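PDB 2X9Z: CELL WALL surface anchor family protein from Streptococcus pneumoniae, which forms the repeating backbone subunit of the pneumococcal pilus, a surface fibre associated with cell adhesion. Local coordinates for residues V195-T198 against T203-V206; A118-K123 against P256-Y261; K216-S221 against P250-E255. The protein carries 1 engineered substitution. One frame throughout, in Å; residues are numbered along the deposited sequence.

Three contacts sample two beta sandwiches and the chain running back between them. Contact 1 joins edge strands of the second sandwich, contact 2 joins the sheets of the first, and contact 3 lies between the two. Contacts 1 and 3 have centres 18 Å apart and touch where Phe-217 meets Val-195 and Val-206; contacts 2 and 3 have centres 22 Å apart, and 250-255 runs directly into 256-261. Contacts 1 and 2, with centres 32 Å apart, have nearest atoms about 19 Å apart. Along the chain, 118-123 comes first and 256-261 last, with contacts 1 and 3 in series between them; strand 257-259 returns to a sheet of the first sandwich, which probably helps join the two halves.

Contact 1: V195-T198 against T203-V206; sequences VTLT and TVTV
Val-195 and Val-204 meet through methyls placed by their chi1 torsions: -58° in Val-195 sets CG1 beside the backbone N and so leaves CG2 between N and the carbonyl carbon, while 62° in Val-204 puts CG1 in that same position. They meet at the edge of the Cna-B-like beta sandwich. Strand 191-197 is the outermost strand of a three-stranded sheet and 203-206 that of a four-stranded one, so the chain steps from one layer to the other through residues 199-202. The short axes run nearly antiparallel, at 165°, but approach only to 7.3 Å: this is side-chain packing between layers, and each strand finds its backbone hydrogen bonds within its own sheet, Val-195 with Phe-181 and Val-204 with Leu-161.

The two valines meet at a slant and touch flank to flank, Val-195 CG2 lying 4.0 Å from Val-204 CG1. A second point of touch brings Val-204 CG2 to 4.1 Å from Val-195 CB. The other methyl of Val-195 points toward Val-206: Val-195 CG1 lies 3.4 Å from Val-206 CG2, tighter than usual van der Waals contact. Phe-217 of strand 215-219 packs on both Val-195 and Val-206, so the tight spot belongs to the hydrophobic interior. Leu-197 closes the other end. Its CG leaves trans to the backbone N, and Leu-197 CD1 reaches across to within 4.2 Å of Val-204 CB. At the backbone of the opposite strand, Leu-197 CD1 sits 3.4 Å from Thr-203 O.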
# COMPACT_ATOMS: atom_id res chain seq x y z
N VAL A 195 -14.25 7.84 -9.86
CA VAL A 195 -15.52 7.15 -10.01
C VAL A 195 -16.24 7.09 -8.68
O VAL A 195 -15.62 7.18 -7.62
CB VAL A 195 -15.34 5.71 -10.55
CG1 VAL A 195 -14.63 5.73 -11.90
CG2 VAL A 195 -14.57 4.85 -9.55
N THR A 196 -17.56 6.96 -8.75
CA THR A 196 -18.38 6.90 -7.55
C THR A 196 -19.28 5.68 -7.60
O THR A 196 -19.91 5.40 -8.62
CB THR A 196 -19.26 8.16 -7.43
OG1 THR A 196 -18.43 9.31 -7.24
CG2 THR A 196 -20.23 8.03 -6.27
N LEU A 197 -19.35 4.96 -6.49
CA LEU A 197 -20.23 3.82 -6.36
C LEU A 197 -21.38 4.20 -5.44
O LEU A 197 -21.19 4.41 -4.24
CB LEU A 197 -19.46 2.64 -5.77
CG LEU A 197 -20.10 1.25 -5.80
CD1 LEU A 197 -20.37 0.83 -7.24
CD2 LEU A 197 -19.19 0.25 -5.10
N THR A 198 -22.58 4.32 -6.00
CA THR A 198 -23.75 4.61 -5.19
C THR A 198 -24.11 3.37 -4.39
O THR A 198 -23.67 2.26 -4.70
CB THR A 198 -24.95 5.02 -6.04
OG1 THR A 198 -25.20 4.02 -7.03
CG2 THR A 198 -24.68 6.35 -6.73
N THR A 203 -20.72 -2.47 -8.47
CA THR A 203 -19.68 -2.44 -9.50
C THR A 203 -19.67 -1.12 -10.23
O THR A 203 -20.70 -0.47 -10.39
CB THR A 203 -19.85 -3.56 -10.54
OG1 THR A 203 -21.04 -3.34 -11.31
CG2 THR A 203 -19.90 -4.92 -9.89
N VAL A 204 -18.48 -0.74 -10.70
CA VAL A 204 -18.33 0.42 -11.57
C VAL A 204 -17.16 0.17 -12.52
O VAL A 204 -16.14 -0.40 -12.12
CB VAL A 204 -18.14 1.71 -10.74
CG1 VAL A 204 -16.87 1.64 -9.90
CG2 VAL A 204 -18.15 2.93 -11.65
N THR A 205 -17.32 0.58 -13.77
CA THR A 205 -16.32 0.30 -14.80
C THR A 205 -15.78 1.59 -15.41
O THR A 205 -16.54 2.51 -15.71
CB THR A 205 -16.90 -0.59 -15.92
OG1 THR A 205 -17.37 -1.82 -15.36
CG2 THR A 205 -15.84 -0.88 -16.99
N VAL A 206 -14.47 1.64 -15.59
CA VAL A 206 -13.83 2.71 -16.34
C VAL A 206 -13.44 2.18 -17.71
O VAL A 206 -12.87 1.10 -17.83
CB VAL A 206 -12.59 3.25 -15.60
CG1 VAL A 206 -11.91 4.32 -16.43
CG2 VAL A 206 -12.99 3.79 -14.23

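Contact 2: A118-K123 against P256-Y261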
# COMPACT_ATOMS: atom_id res chain seq x y z
N ALA A 118 14.09 -4.87 -4.39
CA ALA A 118 13.39 -5.35 -5.58
C ALA A 118 14.36 -5.23 -6.74
O ALA A 118 15.31 -4.47 -6.68
CB ALA A 118 12.15 -4.53 -5.83
N THR A 119 14.11 -5.99 -7.79
CA THR A 119 15.00 -6.00 -8.94
C THR A 119 14.29 -5.42 -10.15
O THR A 119 13.18 -5.82 -10.48
CB THR A 119 15.42 -7.44 -9.27
OG1 THR A 119 16.03 -8.03 -8.12
CG2 THR A 119 16.40 -7.48 -10.43
N LEU A 120 14.93 -4.46 -10.82
CA LEU A 120 14.37 -3.95 -12.06
C LEU A 120 14.47 -5.03 -13.13
O LEU A 120 15.56 -5.57 -13.37
CB LEU A 120 15.09 -2.67 -12.51
CG LEU A 120 14.45 -1.90 -13.67
CD1 LEU A 120 13.09 -1.35 -13.26
CD2 LEU A 120 15.36 -0.78 -14.15
N ASN A 121 13.35 -5.39 -13.75
CA ASN A 121 13.34 -6.51 -14.69
C ASN A 121 13.01 -6.10 -16.12
O ASN A 121 12.74 -4.93 -16.39
CB ASN A 121 12.40 -7.61 -14.19
CG ASN A 121 10.95 -7.16 -14.15
OD1 ASN A 121 10.44 -6.63 -15.13
ND2 ASN A 121 10.29 -7.34 -13.00
N ASP A 122 13.05 -7.07 -17.03
CA ASP A 122 12.91 -6.77 -18.46
C ASP A 122 11.48 -6.45 -18.91
O ASP A 122 11.23 -6.28 -20.11
CB ASP A 122 13.53 -7.87 -19.33
CG ASP A 122 12.90 -9.23 -19.12
OD1 ASP A 122 11.83 -9.31 -18.46
OD2 ASP A 122 13.46 -10.23 -19.62
N LYS A 123 10.56 -6.35 -17.96
CA LYS A 123 9.21 -5.90 -18.28
C LYS A 123 9.16 -4.38 -18.26
O LYS A 123 8.20 -3.78 -18.75
CB LYS A 123 8.18 -6.45 -17.29
CG LYS A 123 8.11 -7.96 -17.23
CD LYS A 123 6.97 -8.40 -16.33
CE LYS A 123 7.03 -9.88 -16.04
NZ LYS A 123 5.88 -10.31 -15.20
N PRO A 256 8.56 6.65 -4.13
CA PRO A 256 9.72 6.85 -5.00
C PRO A 256 9.48 6.17 -6.33
O PRO A 256 8.58 5.34 -6.45
CB PRO A 256 10.83 6.12 -4.24
CG PRO A 256 10.12 4.99 -3.57
CD PRO A 256 8.74 5.52 -3.20
N LYS A 257 10.26 6.54 -7.34
CA LYS A 257 10.13 5.95 -8.67
C LYS A 257 11.48 5.59 -9.25
O LYS A 257 12.49 6.23 -8.93
CB LYS A 257 9.41 6.90 -9.63
CG LYS A 257 7.96 7.19 -9.26
CD LYS A 257 7.36 8.21 -10.20
CE LYS A 257 5.93 8.52 -9.83
NZ LYS A 257 5.80 8.79 -8.37
N VAL A 258 11.50 4.57 -10.10
CA VAL A 258 12.69 4.25 -10.86
C VAL A 258 12.36 4.28 -12.35
O VAL A 258 11.19 4.20 -12.73
CB VAL A 258 13.26 2.87 -10.50
CG1 VAL A 258 13.57 2.81 -9.01
CG2 VAL A 258 12.28 1.77 -10.89
N VAL A 259 13.38 4.42 -13.18
CA VAL A 259 13.18 4.45 -14.62
C VAL A 259 14.44 3.94 -15.29
O VAL A 259 15.52 3.96 -14.68
CB VAL A 259 12.82 5.87 -15.11
CG1 VAL A 259 14.01 6.82 -14.93
CG2 VAL A 259 12.33 5.85 -16.55
N THR A 260 14.30 3.46 -16.51
CA THR A 260 15.45 3.08 -17.32
C THR A 260 15.33 3.73 -18.69
O THR A 260 14.23 4.07 -19.12
CB THR A 260 15.57 1.55 -17.45
OG1 THR A 260 16.85 1.21 -17.99
CG2 THR A 260 14.47 1.00 -18.34
N TYR A 261 16.46 3.93 -19.37
CA TYR A 261 16.47 4.54 -20.69
C TYR A 261 17.19 3.65 -21.70
O TYR A 261 17.94 2.75 -21.32
CB TYR A 261 17.15 5.91 -20.65
CG TYR A 261 16.46 6.91 -19.75
CD1 TYR A 261 16.90 7.13 -18.45
CD2 TYR A 261 15.35 7.61 -20.19
CE1 TYR A 261 16.27 8.04 -17.63
CE2 TYR A 261 14.70 8.52 -19.37
CZ TYR A 261 15.17 8.73 -18.09
OH TYR A 261 14.53 9.63 -17.27
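Leu-120 works as a fork, its two methyls reaching different residues of the facing chain, CD1 to Val-258 and CD2 to Thr-260. The fork is placed by chi1 of -170°, which swings CG to the side of CA remote from the backbone N and carries both branches across the gap between the sheets. Each branch meets a differently oriented neighbour. Leu-120 and Val-258 run past one another in opposing directions, so that CD1 of the leucine comes within 4.0 Å of CG2 of the valine; Val-258 was modelled in two conformers, and this distance applies to one of them. Leu-120 and Thr-260 instead meet slantwise, with CD2 of the leucine 4.0 Å from CB of the threonine.

In the threonine, CB is the atom nearest the leucine, and OG1 is satisfied by a hydrogen bond to the carbonyl O of His-28. Leu-120 and Val-258 both also pack on His-28, in a loop, and Val-258 packs on Phe-9 and Leu-61 as well.

Just beyond Leu-120 the strand ends in an Asx turn. The backbone N of Lys-123 donates to OD1 of Asn-121 over 2.8 Å, with an N-H...O angle of 152°, and approaches in the carbonyl plane. The amide's other half is used as well, ND2 bonding to the carbonyl O of Glu-59, which holds the flat group at both ends and should fix its rotation.

Strand 110-120 belongs to an antiparallel sheet and strand 257-259 to a mixed one, between strands 26-27 and 130-139. Apolar side chains meeting across such paired layers are characteristic of the beta-sandwich core, here completed by a strand from the far C-terminal end.

Contact 3: K216-S221 against P250-E255; sequences KFVERS and PLDPTE
A salt bridge at the junction of two beta sandwiches, between an edge strand of one and the irregular chain that returns to the other, joins Lys-216 to Glu-255. The ammonium NZ of Lys-216 stands 3.1 Å from OE1 of Glu-255 and 3.4 Å from OE2, so it leans toward one oxygen while staying close to both. The two side chains advance from opposite directions. In Lys-216, chi1 of 56° sets CG between the backbone N and carbonyl carbon, and the fully extended remainder spans the gap; Glu-255 is likewise extended beyond CG.

A water molecule adds a second path. It accepts from Lys-216 NZ at 2.8 Å and lies 3.2 Å from Glu-255 OE2, to which it may donate, although other acceptors compete for its protons.

Lys-216 lies near the start of strand 215-219, at the edge of the three-stranded sheet of the Cna-B-like sandwich, whereas 250-255 has no regular structure and packs against strands 4-9 and 130-139 of the first sandwich, with Leu-251 on Ile-5 and Phe-136. Asp-133, on strand 130-139, is touched by both Lys-216 and Glu-255. Asp-252 OD1 is 5.9 Å from Lys-216 NZ, too far for a bridge, but the added negative charge would probably help stabilise the ammonium group. Further along the strand, Val-218 brings CG1 to 4.4 Å from Asp-252 OD2, a loose methyl-to-carboxylate approach.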
# COMPACT_ATOMS: atom_id res chain seq x y z
N LYS A 216 -4.51 1.68 -10.33
CA LYS A 216 -5.01 1.28 -9.02
C LYS A 216 -6.21 2.15 -8.67
O LYS A 216 -6.18 3.36 -8.92
CB LYS A 216 -3.91 1.40 -7.96
CG LYS A 216 -3.28 2.79 -7.86
CD LYS A 216 -2.10 2.84 -6.88
CE LYS A 216 -1.55 4.26 -6.75
NZ LYS A 216 -0.32 4.34 -5.91
N PHE A 217 -7.26 1.55 -8.10
CA PHE A 217 -8.34 2.33 -7.51
C PHE A 217 -7.96 2.61 -6.06
O PHE A 217 -7.80 1.67 -5.27
CB PHE A 217 -9.68 1.57 -7.51
CG PHE A 217 -10.33 1.44 -8.86
CD1 PHE A 217 -11.02 2.51 -9.43
CD2 PHE A 217 -10.28 0.24 -9.55
CE1 PHE A 217 -11.64 2.38 -10.66
CE2 PHE A 217 -10.90 0.10 -10.78
CZ PHE A 217 -11.58 1.17 -11.34
N VAL A 218 -7.83 3.89 -5.71
CA VAL A 218 -7.53 4.25 -4.33
C VAL A 218 -8.81 4.80 -3.69
O VAL A 218 -9.33 5.83 -4.11
CB VAL A 218 -6.40 5.31 -4.26
CG1 VAL A 218 -6.00 5.56 -2.82
CG2 VAL A 218 -5.19 4.88 -5.09
N GLU A 219 -9.32 4.09 -2.70
CA GLU A 219 -10.55 4.50 -2.03
C GLU A 219 -10.32 5.79 -1.25
O GLU A 219 -9.41 5.87 -0.42
CB GLU A 219 -11.02 3.40 -1.09
CG GLU A 219 -12.37 3.66 -0.44
CD GLU A 219 -12.86 2.45 0.32
OE1 GLU A 219 -13.07 1.39 -0.32
OE2 GLU A 219 -13.04 2.54 1.55
N ARG A 220 -11.13 6.81 -1.52
CA ARG A 220 -11.15 7.96 -0.62
C ARG A 220 -11.73 7.51 0.73
O ARG A 220 -12.73 6.82 0.78
CB ARG A 220 -11.96 9.10 -1.22
CG ARG A 220 -11.37 9.66 -2.52
CD ARG A 220 -12.11 10.90 -2.98
NE ARG A 220 -11.60 11.36 -4.27
CZ ARG A 220 -12.08 12.41 -4.92
NH1 ARG A 220 -13.07 13.11 -4.41
NH2 ARG A 220 -11.55 12.75 -6.09
N SER A 221 -11.07 7.89 1.81
CA SER A 221 -11.46 7.42 3.13
C SER A 221 -12.96 7.59 3.40
O SER A 221 -13.51 8.67 3.21
CB SER A 221 -10.66 8.13 4.22
OG SER A 221 -11.18 7.83 5.49
N PRO A 250 -6.03 5.21 6.83
CA PRO A 250 -4.66 4.69 6.83
C PRO A 250 -3.65 5.76 6.40
O PRO A 250 -4.04 6.77 5.82
CB PRO A 250 -4.72 3.60 5.76
CG PRO A 250 -5.79 4.05 4.83
CD PRO A 250 -6.83 4.69 5.71
N LEU A 251 -2.38 5.54 6.70
CA LEU A 251 -1.32 6.37 6.14
C LEU A 251 -0.93 5.84 4.77
O LEU A 251 -0.94 4.64 4.53
CB LEU A 251 -0.09 6.38 7.04
CG LEU A 251 -0.29 6.68 8.52
CD1 LEU A 251 1.06 6.83 9.18
CD2 LEU A 251 -1.11 7.95 8.70
N ASP A 252 -0.56 6.76 3.88
CA ASP A 252 -0.24 6.44 2.50
C ASP A 252 0.92 7.36 2.10
O ASP A 252 0.70 8.51 1.72
CB ASP A 252 -1.49 6.72 1.66
CG ASP A 252 -1.38 6.20 0.23
OD1 ASP A 252 -0.40 5.52 -0.12
OD2 ASP A 252 -2.32 6.49 -0.55
N PRO A 253 2.16 6.88 2.22
CA PRO A 253 3.34 7.72 1.97
C PRO A 253 3.49 8.09 0.50
O PRO A 253 3.01 7.38 -0.38
CB PRO A 253 4.51 6.82 2.39
CG PRO A 253 4.00 5.44 2.25
CD PRO A 253 2.54 5.50 2.58
N THR A 254 4.15 9.21 0.24
CA THR A 254 4.56 9.52 -1.13
C THR A 254 5.57 8.46 -1.56
O THR A 254 6.27 7.89 -0.72
CB THR A 254 5.15 10.93 -1.26
OG1 THR A 254 6.22 11.09 -0.32
CG2 THR A 254 4.08 11.99 -1.02
N GLU A 255 5.62 8.20 -2.86
CA GLU A 255 6.26 7.01 -3.39
C GLU A 255 7.45 7.37 -4.28
O GLU A 255 7.38 8.30 -5.08
CB GLU A 255 5.22 6.19 -4.18
CG GLU A 255 3.94 5.89 -3.37
CD GLU A 255 2.75 5.43 -4.21
OE1 GLU A 255 1.73 4.99 -3.62
OE2 GLU A 255 2.81 5.50 -5.46
O HOH W 1 1.87 2.97 -7.10